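PDB 3G3S: GCN5-related N-acetyltransferase from Streptococcus suis, which probably transfers an acetyl group from acetyl-coenzyme A to an amine acceptor, as other members of the GNAT family do. Local coordinates for residues D145-Y150 with G174-A179; I187-R192 with P219-H224. All coordinates share one frame; numbering follows the deposited sequence.

Interaction 1. Residues D145-Y150 with G174-A179; sequences DLVGNY and GASSYA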
ATOM      1  N   ASP A 145       7.663 -23.951   4.793  1.00 22.28           N
ATOM      2  CA  ASP A 145       6.796 -22.908   4.246  1.00 23.49           C
ATOM      3  C   ASP A 145       6.066 -22.092   5.314  1.00 23.25           C
ATOM      4  O   ASP A 145       5.454 -21.071   4.998  1.00 21.85           O
ATOM      5  CB  ASP A 145       5.777 -23.511   3.286  1.00 25.90           C
ATOM      6  CG  ASP A 145       6.411 -24.007   2.011  1.00 33.83           C
ATOM      7  OD1 ASP A 145       7.544 -23.576   1.695  1.00 37.65           O
ATOM      8  OD2 ASP A 145       5.764 -24.826   1.331  1.00 42.81           O
ATOM      9  N   LEU A 146       6.118 -22.532   6.566  1.00 25.68           N
ATOM     10  CA  LEU A 146       5.522 -21.734   7.646  1.00 24.09           C
ATOM     11  C   LEU A 146       6.218 -20.348   7.770  1.00 24.00           C
ATOM     12  O   LEU A 146       5.583 -19.350   8.113  1.00 24.19           O
ATOM     13  CB  LEU A 146       5.595 -22.492   8.959  1.00 23.64           C
ATOM     14  CG  LEU A 146       4.724 -23.744   9.064  1.00 25.28           C
ATOM     15  CD1 LEU A 146       4.938 -24.440  10.399  1.00 26.91           C
ATOM     16  CD2 LEU A 146       3.251 -23.388   8.835  1.00 19.13           C
ATOM     17  N   VAL A 147       7.529 -20.311   7.485  1.00 24.20           N
ATOM     18  CA  VAL A 147       8.333 -19.108   7.588  1.00 23.31           C
ATOM     19  C   VAL A 147       9.284 -18.835   6.426  1.00 25.52           C
ATOM     20  O   VAL A 147       9.788 -17.720   6.321  1.00 25.34           O
ATOM     21  CB  VAL A 147       9.226 -19.173   8.841  1.00 25.40           C
ATOM     22  CG1 VAL A 147       8.390 -19.488  10.068  1.00 20.78           C
ATOM     23  CG2 VAL A 147      10.343 -20.200   8.696  1.00 22.84           C
ATOM     24  N   GLY A 148       9.508 -19.832   5.571  1.00 28.19           N
ATOM     25  CA  GLY A 148      10.528 -19.754   4.506  1.00 25.96           C
ATOM     26  C   GLY A 148      10.358 -18.769   3.380  1.00 29.09           C
ATOM     27  O   GLY A 148      11.294 -18.562   2.598  1.00 30.17           O
ATOM     28  N   ASN A 149       9.182 -18.175   3.249  1.00 29.33           N
ATOM     29  CA  ASN A 149       8.973 -17.211   2.193  1.00 30.74           C
ATOM     30  C   ASN A 149       9.490 -15.839   2.555  1.00 30.14           C
ATOM     31  O   ASN A 149       9.625 -15.001   1.689  1.00 29.34           O
ATOM     32  CB  ASN A 149       7.497 -17.156   1.826  1.00 32.82           C
ATOM     33  CG  ASN A 149       7.057 -18.407   1.156  1.00 36.87           C
ATOM     34  OD1 ASN A 149       7.618 -18.794   0.130  1.00 41.16           O
ATOM     35  ND2 ASN A 149       6.082 -19.075   1.739  1.00 46.67           N
ATOM     36  N   TYR A 150       9.792 -15.621   3.828  1.00 29.03           N
ATOM     37  CA  TYR A 150      10.308 -14.350   4.278  1.00 30.09           C
ATOM     38  C   TYR A 150      11.833 -14.343   4.035  1.00 32.89           C
ATOM     39  O   TYR A 150      12.466 -15.382   4.045  1.00 30.50           O
ATOM     40  CB  TYR A 150       9.878 -14.087   5.731  1.00 30.28           C
ATOM     41  CG  TYR A 150       8.376 -13.863   5.777  1.00 22.66           C
ATOM     42  CD1 TYR A 150       7.502 -14.938   5.690  1.00 27.06           C
ATOM     43  CD2 TYR A 150       7.829 -12.578   5.824  1.00 22.47           C
ATOM     44  CE1 TYR A 150       6.110 -14.765   5.689  1.00 23.06           C
ATOM     45  CE2 TYR A 150       6.423 -12.395   5.822  1.00 24.14           C
ATOM     46  CZ  TYR A 150       5.583 -13.517   5.751  1.00 21.55           C
ATOM     47  OH  TYR A 150       4.213 -13.417   5.708  1.00 27.05           O
ATOM     48  N   GLY A 174       1.814 -26.592  12.783  1.00 23.48           N
ATOM     49  CA  GLY A 174       1.914 -25.146  12.780  1.00 22.58           C
ATOM     50  C   GLY A 174       0.985 -24.494  11.781  1.00 22.97           C
ATOM     51  O   GLY A 174       0.553 -25.116  10.768  1.00 23.98           O
ATOM     52  N   ALA A 175       0.621 -23.256  12.110  1.00 22.46           N
ATOM     53  CA  ALA A 175      -0.229 -22.416  11.267  1.00 23.50           C
ATOM     54  C   ALA A 175       0.476 -21.090  11.221  1.00 24.23           C
ATOM     55  O   ALA A 175       0.730 -20.488  12.264  1.00 22.91           O
ATOM     56  CB  ALA A 175      -1.608 -22.257  11.840  1.00 25.77           C
ATOM     57  N   SER A 176       0.832 -20.629  10.031  1.00 24.60           N
ATOM     58  CA  SER A 176       1.638 -19.410   9.919  1.00 24.70           C
ATOM     59  C   SER A 176       1.365 -18.648   8.639  1.00 25.53           C
ATOM     60  O   SER A 176       0.610 -19.084   7.782  1.00 25.80           O
ATOM     61  CB  SER A 176       3.140 -19.763  10.015  1.00 24.20           C
ATOM     62  OG  SER A 176       3.983 -18.629   9.966  1.00 23.16           O
ATOM     63  N   SER A 177       1.960 -17.470   8.548  1.00 25.52           N
ATOM     64  CA  SER A 177       1.775 -16.630   7.415  1.00 24.38           C
ATOM     65  C   SER A 177       2.686 -17.071   6.269  1.00 22.22           C
ATOM     66  O   SER A 177       3.893 -16.931   6.373  1.00 21.96           O
ATOM     67  CB  SER A 177       2.096 -15.192   7.787  1.00 23.99           C
ATOM     68  OG  SER A 177       3.346 -15.119   8.422  1.00 23.37           O
ATOM     69  N   TYR A 178       2.097 -17.614   5.210  1.00 21.42           N
ATOM     70  CA  TYR A 178       2.852 -17.931   3.982  1.00 22.08           C
ATOM     71  C   TYR A 178       3.285 -16.628   3.285  1.00 23.02           C
ATOM     72  O   TYR A 178       4.361 -16.526   2.606  1.00 24.18           O
ATOM     73  CB  TYR A 178       1.941 -18.713   3.053  1.00 23.03           C
ATOM     74  CG  TYR A 178       2.608 -19.219   1.769  1.00 20.90           C
ATOM     75  CD1 TYR A 178       3.282 -20.454   1.750  1.00 30.06           C
ATOM     76  CD2 TYR A 178       2.518 -18.513   0.591  1.00 25.28           C
ATOM     77  CE1 TYR A 178       3.876 -20.936   0.575  1.00 30.00           C
ATOM     78  CE2 TYR A 178       3.125 -18.992  -0.598  1.00 31.05           C
ATOM     79  CZ  TYR A 178       3.790 -20.199  -0.592  1.00 33.34           C
ATOM     80  OH  TYR A 178       4.368 -20.659  -1.764  1.00 34.48           O
ATOM     81  N   ALA A 179       2.409 -15.637   3.435  1.00 23.51           N
ATOM     82  CA  ALA A 179       2.575 -14.292   2.946  1.00 24.05           C
ATOM     83  C   ALA A 179       1.739 -13.338   3.815  1.00 22.23           C
ATOM     84  O   ALA A 179       0.844 -13.745   4.592  1.00 25.56           O
ATOM     85  CB  ALA A 179       2.145 -14.194   1.479  1.00 21.73           C
TER
HETATM   86  O   HOH W   1       6.461 -18.367   4.864  1.00 27.90           O
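N149 reaches ND2 over one face of the Y178 ring, toward the rim, 3.1 Å from Y178 CE1. Amide and ring planes stand 63° apart, so the nitrogen dips toward the ring and the two groups do not stack flat. The same ND2 gives a weak, strongly bent hydrogen bond to Y178 O (3.2 Å), an oxygen also bound by Y47. Y178 has CG anti to its backbone N (chi1 -175°), which carries the ring back beneath N149 although its CB points away; its hydroxyl bonds S51 and its ring meets F53 at about a right angle. A water ties the loop to the corner of the strand, donating to D145 O at 2.9 Å and accepting from N149 N, with weaker bonds to N149 ND2 and S177 O. In this GNAT fold, the loop between helices 131-139 and 153-159 lies across strand 170-181 where the strand turns a corner at Y178. Back along the strand, S176 OG donates to L146 O at 2.6 Å, approaching 30° out of the carbonyl plane; L161 O is a second acceptor within reach of the same single proton. Beyond it the L146 fork packs down on the strand, CD1 against G174 CA at 3.9 Å and CD2 against S176 CB at 3.8 Å. Y150 meets the strand with its ring edge: CE1 lies 3.2 Å from S177 O, near the ring plane. Its OH receives a weak bond from S177 OG (3.3 Å), while the stronger partners of these hydroxyls are S180 OG and L161 N respectively.

Interaction 2. Residues I187-R192 with P219-H224; sequences IEVDTR and PSWDAH. With CAC (cacodylate ion), chain D; EDO (1,2-ethanediol), chain F.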
ATOM      1  N   ILE A 187      -2.741 -17.851   4.985  1.00 21.51           N
ATOM      2  CA  ILE A 187      -2.399 -18.905   5.898  1.00 19.34           C
ATOM      3  C   ILE A 187      -1.834 -20.159   5.259  1.00 23.80           C
ATOM      4  O   ILE A 187      -2.222 -20.569   4.169  1.00 22.18           O
ATOM      5  CB  ILE A 187      -3.644 -19.306   6.782  1.00 21.58           C
ATOM      6  CG1 ILE A 187      -4.022 -18.148   7.651  1.00 20.61           C
ATOM      7  CG2 ILE A 187      -3.343 -20.594   7.608  1.00 18.73           C
ATOM      8  CD1 ILE A 187      -5.198 -18.464   8.625  1.00 15.95           C
ATOM      9  N   GLU A 188      -0.859 -20.715   5.966  1.00 25.93           N
ATOM     10  CA  GLU A 188      -0.221 -21.972   5.648  1.00 27.34           C
ATOM     11  C   GLU A 188      -0.401 -22.784   6.907  1.00 25.82           C
ATOM     12  O   GLU A 188      -0.025 -22.308   7.971  1.00 24.07           O
ATOM     13  CB  GLU A 188       1.260 -21.752   5.447  1.00 28.41           C
ATOM     14  CG  GLU A 188       2.125 -23.007   5.376  1.00 36.57           C
ATOM     15  CD  GLU A 188       1.971 -23.811   4.092  1.00 33.38           C
ATOM     16  OE1 GLU A 188       1.358 -23.351   3.116  1.00 34.01           O
ATOM     17  OE2 GLU A 188       2.509 -24.928   4.071  1.00 38.49           O
ATOM     18  N   VAL A 189      -0.946 -23.987   6.771  1.00 25.96           N
ATOM     19  CA  VAL A 189      -1.074 -24.910   7.874  1.00 27.73           C
ATOM     20  C   VAL A 189      -0.373 -26.207   7.476  1.00 28.93           C
ATOM     21  O   VAL A 189      -0.546 -26.703   6.340  1.00 25.36           O
ATOM     22  CB  VAL A 189      -2.544 -25.201   8.219  1.00 30.07           C
ATOM     23  CG1 VAL A 189      -2.609 -26.132   9.390  1.00 31.51           C
ATOM     24  CG2 VAL A 189      -3.289 -23.907   8.529  1.00 25.49           C
ATOM     25  N   ASP A 190       0.404 -26.771   8.404  1.00 28.20           N
ATOM     26  CA  ASP A 190       1.121 -28.023   8.168  1.00 29.78           C
ATOM     27  C   ASP A 190       1.176 -28.879   9.444  1.00 30.39           C
ATOM     28  O   ASP A 190       1.314 -28.330  10.546  1.00 28.48           O
ATOM     29  CB  ASP A 190       2.549 -27.712   7.753  1.00 31.19           C
ATOM     30  CG  ASP A 190       2.660 -27.101   6.354  1.00 40.21           C
ATOM     31  OD1 ASP A 190       2.312 -27.807   5.388  1.00 50.65           O
ATOM     32  OD2 ASP A 190       3.173 -25.958   6.215  1.00 34.50           O
ATOM     33  N   THR A 191       1.068 -30.202   9.294  1.00 26.45           N
ATOM     34  CA  THR A 191       1.216 -31.128  10.394  1.00 27.64           C
ATOM     35  C   THR A 191       2.158 -32.242   9.997  1.00 29.39           C
ATOM     36  O   THR A 191       2.068 -32.767   8.896  1.00 27.75           O
ATOM     37  CB  THR A 191      -0.114 -31.701  10.796  1.00 30.42           C
ATOM     38  OG1 THR A 191      -0.965 -30.612  11.167  1.00 29.90           O
ATOM     39  CG2 THR A 191       0.028 -32.684  11.978  1.00 26.61           C
ATOM     40  N   ARG A 192       3.054 -32.627  10.901  1.00 28.28           N
ATOM     41  CA  ARG A 192       4.013 -33.660  10.584  1.00 28.57           C
ATOM     42  C   ARG A 192       3.247 -34.986  10.380  1.00 29.33           C
ATOM     43  O   ARG A 192       2.281 -35.264  11.082  1.00 29.08           O
ATOM     44  CB  ARG A 192       5.091 -33.708  11.656  1.00 25.98           C
ATOM     45  CG  ARG A 192       6.352 -34.287  11.126  1.00 24.27           C
ATOM     46  CD  ARG A 192       7.430 -34.244  12.145  1.00 28.92           C
ATOM     47  NE  ARG A 192       7.214 -35.152  13.266  1.00 29.93           N
ATOM     48  CZ  ARG A 192       8.004 -35.197  14.335  1.00 31.99           C
ATOM     49  NH1 ARG A 192       8.987 -34.337  14.451  1.00 31.55           N
ATOM     50  NH2 ARG A 192       7.764 -36.061  15.317  1.00 35.69           N
ATOM     51  N   PRO A 219      -7.194 -12.987   8.311  1.00 24.18           N
ATOM     52  CA  PRO A 219      -6.536 -14.265   8.078  1.00 23.22           C
ATOM     53  C   PRO A 219      -7.144 -14.973   6.875  1.00 24.07           C
ATOM     54  O   PRO A 219      -8.230 -15.536   6.936  1.00 23.08           O
ATOM     55  CB  PRO A 219      -6.803 -15.031   9.372  1.00 27.41           C
ATOM     56  CG  PRO A 219      -8.103 -14.477   9.865  1.00 24.75           C
ATOM     57  CD  PRO A 219      -8.270 -13.108   9.322  1.00 25.39           C
ATOM     58  N   SER A 220      -6.450 -14.915   5.742  1.00 20.39           N
ATOM     59  CA  SER A 220      -6.963 -15.555   4.518  1.00 21.18           C
ATOM     60  C   SER A 220      -6.680 -17.037   4.408  1.00 20.19           C
ATOM     61  O   SER A 220      -5.602 -17.504   4.826  1.00 25.10           O
ATOM     62  CB  SER A 220      -6.308 -14.904   3.282  1.00 19.43           C
ATOM     63  OG  SER A 220      -6.682 -15.572   2.105  1.00 21.78           O
ATOM     64  N   TRP A 221      -7.605 -17.765   3.794  1.00 17.26           N
ATOM     65  CA  TRP A 221      -7.427 -19.195   3.515  1.00 22.23           C
ATOM     66  C   TRP A 221      -7.667 -19.481   2.031  1.00 22.89           C
ATOM     67  O   TRP A 221      -8.688 -19.079   1.457  1.00 23.41           O
ATOM     68  CB  TRP A 221      -8.396 -20.031   4.334  1.00 23.39           C
ATOM     69  CG  TRP A 221      -8.069 -21.482   4.440  1.00 25.46           C
ATOM     70  CD1 TRP A 221      -8.213 -22.440   3.477  1.00 22.80           C
ATOM     71  CD2 TRP A 221      -7.617 -22.162   5.604  1.00 28.44           C
ATOM     72  NE1 TRP A 221      -7.858 -23.669   3.959  1.00 24.07           N
ATOM     73  CE2 TRP A 221      -7.489 -23.540   5.265  1.00 23.98           C
ATOM     74  CE3 TRP A 221      -7.290 -21.750   6.901  1.00 28.91           C
ATOM     75  CZ2 TRP A 221      -7.024 -24.492   6.166  1.00 24.80           C
ATOM     76  CZ3 TRP A 221      -6.835 -22.714   7.809  1.00 25.34           C
ATOM     77  CH2 TRP A 221      -6.711 -24.068   7.429  1.00 26.33           C
ATOM     78  N   ASP A 222      -6.723 -20.174   1.407  1.00 24.35           N
ATOM     79  CA  ASP A 222      -6.866 -20.593   0.034  1.00 24.21           C
ATOM     80  C   ASP A 222      -6.483 -22.080   0.087  1.00 24.40           C
ATOM     81  O   ASP A 222      -5.339 -22.435   0.329  1.00 22.00           O
ATOM     82  CB  ASP A 222      -5.976 -19.776  -0.883  1.00 22.21           C
ATOM     83  CG  ASP A 222      -6.373 -19.857  -2.315  1.00 25.51           C
ATOM     84  OD1 ASP A 222      -7.466 -19.396  -2.686  1.00 24.75           O
ATOM     85  OD2 ASP A 222      -5.503 -20.296  -3.121  1.00 21.72           O
ATOM     86  N   ALA A 223      -7.479 -22.940  -0.079  1.00 25.11           N
ATOM     87  CA  ALA A 223      -7.337 -24.368   0.143  1.00 26.72           C
ATOM     88  C   ALA A 223      -6.605 -25.103  -0.978  1.00 27.83           C
ATOM     89  O   ALA A 223      -7.043 -25.095  -2.117  1.00 29.58           O
ATOM     90  CB  ALA A 223      -8.718 -24.988   0.370  1.00 27.81           C
ATOM     91  N   HIS A 224      -5.527 -25.792  -0.622  1.00 26.96           N
ATOM     92  CA  HIS A 224      -4.764 -26.578  -1.584  1.00 26.89           C
ATOM     93  C   HIS A 224      -5.479 -27.858  -1.979  1.00 27.61           C
ATOM     94  O   HIS A 224      -5.253 -28.397  -3.060  1.00 26.93           O
ATOM     95  CB  HIS A 224      -3.396 -26.931  -1.017  1.00 28.46           C
ATOM     96  CG  HIS A 224      -2.478 -27.588  -2.009  1.00 32.23           C
ATOM     97  ND1 HIS A 224      -2.107 -26.988  -3.195  1.00 33.84           N
ATOM     98  CD2 HIS A 224      -1.818 -28.774  -1.966  1.00 37.48           C
ATOM     99  CE1 HIS A 224      -1.261 -27.774  -3.842  1.00 34.58           C
ATOM    100  NE2 HIS A 224      -1.068 -28.867  -3.117  1.00 34.57           N
TER
HETATM  101 AS   CAC D 250      -3.618 -24.147   2.927  1.00 52.62          AS
HETATM  102  O1  CAC D 250      -4.463 -25.456   2.066  1.00 41.30           O
HETATM  103  O2  CAC D 250      -3.031 -23.014   1.739  1.00 61.74           O
HETATM  104  C1  CAC D 250      -4.590 -23.171   4.337  1.00 34.82           C
HETATM  105  C2  CAC D 250      -2.050 -24.780   3.963  1.00 36.94           C
HETATM  106  C1  EDO F 252      -0.184 -20.842   0.800  1.00 42.39           C
HETATM  107  O1  EDO F 252      -0.470 -22.141   1.332  1.00 53.44           O
HETATM  108  C2  EDO F 252      -1.304 -20.362  -0.112  1.00 33.78           C
HETATM  109  O2  EDO F 252      -2.531 -21.032   0.204  1.00 29.51           O
HETATM  110  O   HOH W   2      -4.131 -19.958   2.467  1.00 18.72           O
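I187 reaches from strand 184-191 to strand 218-223, the two parallel strands of a beta-alpha-beta unit whose splaying apart is a hallmark of the GNAT fold. Its CB and CG1 both lie 3.3 Å from S220 O, the acceptor of the I187 backbone N (2.9 Å, N-H...O angle 160°). CG2 branches toward the indole of W221, 4.1 Å from CZ3. CG1 is anti to the carbonyl carbon (chi1 -65°), and from it CD1 extends alongside the proline ring to 3.9 Å from P219 CB. Two residues on, V189 meets the same indole roughly at right angles, CG2 being 3.6 Å from W221 CH2.

Past the I187-S220 bond the strands are bridged by a water 2.6 Å from I187 O that accepts from D222 N at 2.8 Å. A cacodylate ion, probably from the crystallisation liquor, sits in the widening gap, consistent with the place where relatives hold acetyl-coenzyme A. Its methyl C1 lies over the centre of one W221 face, S228 OG bonds the ion, and H224 N points almost straight at its O1 (2.9 Å, 169°).

Overall arrangement
From the N terminus the chain builds the strands from 31-34 to 125-128 and helix 131-139 before the loop 145-150, then runs through helix 153-159 and strand 162-167 and returns on strand 170-181, where interaction 1 closes the excursion. A short turn then leads into strand 184-191, which starts a second loop through helix 200-214 that interaction 2 closes on strand 218-223. The two closures follow in series and neither nest nor cross. They meet through the antiparallel pairing of strands 170-181 and 184-191, with probable hydrogen bonds from S176 N to E188 O and from G174 N to D190 O. Loop 145-150 is thereby joined through two neighbouring strands to 218-223, the next in the sheet.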